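Local coordinates for petrobactin biosynthesis protein AsbB (Bacillus anthracis, PDB 3TO3) that catalyses the ATP-dependent condensation of spermidine with citryl-spermidine intermediates, building the siderophore petrobactin used in iron acquisition and virulence, at residues B[151-154]-B[155-159]. Sequence-based numbering, arbitrary orientation.
Sequences DELE and NHLID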
loop_
_atom_site.group_PDB
_atom_site.type_symbol
_atom_site.label_atom_id
_atom_site.label_comp_id
_atom_site.label_asym_id
_atom_site.label_seq_id
_atom_site.Cartn_x
_atom_site.Cartn_y
_atom_site.Cartn_z
ATOM N N ASP B 151 -10.332 11.826 29.365
ATOM C CA ASP B 151 -9.205 11.716 28.462
ATOM C C ASP B 151 -8.458 10.409 28.657
ATOM O O ASP B 151 -8.059 9.790 27.678
ATOM C CB ASP B 151 -8.268 12.915 28.626
ATOM C CG ASP B 151 -8.927 14.209 28.250
ATOM O OD1 ASP B 151 -9.640 14.220 27.232
ATOM O OD2 ASP B 151 -8.752 15.207 28.990
ATOM N N GLU B 152 -8.289 10.009 29.921
ATOM C CA GLU B 152 -7.640 8.751 30.290
ATOM C C GLU B 152 -8.414 7.549 29.765
ATOM O O GLU B 152 -7.814 6.576 29.296
ATOM C CB GLU B 152 -7.482 8.639 31.807
ATOM C CG GLU B 152 -6.151 9.127 32.372
ATOM C CD GLU B 152 -6.228 9.443 33.880
ATOM O OE1 GLU B 152 -7.319 9.285 34.487
ATOM O OE2 GLU B 152 -5.193 9.860 34.456
ATOM N N LEU B 153 -9.743 7.611 29.821
ATOM C CA LEU B 153 -10.551 6.512 29.282
ATOM C C LEU B 153 -10.515 6.388 27.757
ATOM O O LEU B 153 -10.514 5.271 27.233
ATOM C CB LEU B 153 -11.990 6.611 29.753
ATOM C CG LEU B 153 -12.237 6.091 31.162
ATOM C CD1 LEU B 153 -13.577 6.589 31.664
ATOM C CD2 LEU B 153 -12.176 4.565 31.138
ATOM N N GLU B 154 -10.516 7.515 27.042
ATOM C CA GLU B 154 -10.455 7.440 25.588
ATOM C C GLU B 154 -9.303 6.525 25.191
ATOM O O GLU B 154 -9.494 5.622 24.378
ATOM C CB GLU B 154 -10.306 8.815 24.920
ATOM C CG GLU B 154 -11.616 9.590 24.707
ATOM C CD GLU B 154 -12.396 9.185 23.439
ATOM O OE1 GLU B 154 -11.868 8.421 22.602
ATOM O OE2 GLU B 154 -13.552 9.654 23.278
ATOM N N ASN B 155 -8.121 6.746 25.769
ATOM C CA ASN B 155 -6.946 5.943 25.402
ATOM C C ASN B 155 -6.804 4.613 26.143
ATOM O O ASN B 155 -6.071 3.727 25.702
ATOM C CB ASN B 155 -5.656 6.754 25.534
ATOM C CG ASN B 155 -5.686 8.025 24.697
ATOM O OD1 ASN B 155 -5.977 9.122 25.198
ATOM N ND2 ASN B 155 -5.410 7.879 23.408
ATOM N N HIS B 156 -7.519 4.450 27.249
ATOM C CA HIS B 156 -7.476 3.162 27.935
ATOM C C HIS B 156 -8.529 2.129 27.488
ATOM O O HIS B 156 -8.386 0.934 27.782
ATOM C CB HIS B 156 -7.360 3.322 29.460
ATOM C CG HIS B 156 -6.002 3.787 29.898
ATOM N ND1 HIS B 156 -4.889 2.970 29.865
ATOM C CD2 HIS B 156 -5.567 4.995 30.340
ATOM C CE1 HIS B 156 -3.833 3.650 30.283
ATOM N NE2 HIS B 156 -4.217 4.879 30.578
ATOM N N LEU B 157 -9.527 2.545 26.705
ATOM C CA LEU B 157 -10.370 1.508 26.134
ATOM C C LEU B 157 -9.727 1.201 24.808
ATOM O O LEU B 157 -9.909 1.903 23.810
ATOM C CB LEU B 157 -11.775 2.031 25.837
ATOM C CG LEU B 157 -12.564 2.830 26.855
ATOM C CD1 LEU B 157 -13.744 3.450 26.110
ATOM C CD2 LEU B 157 -13.005 1.936 28.000
ATOM N N ILE B 158 -9.041 0.082 24.794
ATOM C CA ILE B 158 -8.279 -0.311 23.633
ATOM C C ILE B 158 -8.992 -1.368 22.794
ATOM O O ILE B 158 -8.428 -1.869 21.837
ATOM C CB ILE B 158 -6.853 -0.730 24.034
ATOM C CG1 ILE B 158 -6.888 -2.079 24.772
ATOM C CG2 ILE B 158 -6.171 0.427 24.878
ATOM C CD1 ILE B 158 -5.524 -2.612 25.055
ATOM N N ASP B 159 -10.208 -1.747 23.171
ATOM C CA ASP B 159 -10.808 -2.929 22.538
ATOM C C ASP B 159 -11.332 -2.698 21.119
ATOM O O ASP B 159 -11.321 -3.612 20.285
ATOM C CB ASP B 159 -11.857 -3.596 23.447
ATOM C CG ASP B 159 -11.210 -4.390 24.609
ATOM O OD1 ASP B 159 -10.118 -4.969 24.394
ATOM O OD2 ASP B 159 -11.783 -4.416 25.731
#
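L153, in the last turn of helix 150-156, and L157, just beyond its end, present their side chains to the same side. They meet only through one methyl each, CD2 of L153 lying 4.2 Å from CD2 of L157. Both also pack on P386 of strand 383-386, so branched apolar residues suit this side. With CG beside its own backbone N (chi1 -48°), L157 folds back toward the preceding turn, bringing CG to 3.2 Å from the carbonyl O of L153. That same oxygen accepts the backbone N-H of L157 at 2.9 Å, the last helical i to i+4 bond before L157 leaves helical geometry.

On another face, H156 N donates to E152 O at 3.0 Å in a bent bond (132°), shared weakly with L153 O. The imidazole of H156, with chi1 at -73°, turns its CD2 edge to E152 O, 2.9 Å from CD2 and near the ring plane, a C-H...O approach. The E152 carboxylate instead turns back to S149 N at the helix start. N155 carries ND2 out to the carbonyls of Y183 and A280, while E154 reaches Q282 through OE1. Thus L153 and L157 pack on strand 383-386, with E154 also touching P386, while the buried polar ends of N155 and E154 fasten the helix to neighbouring segments close to the ATP site: the side chain of E154 lies about 7 Å from that of the ATP-binding S283.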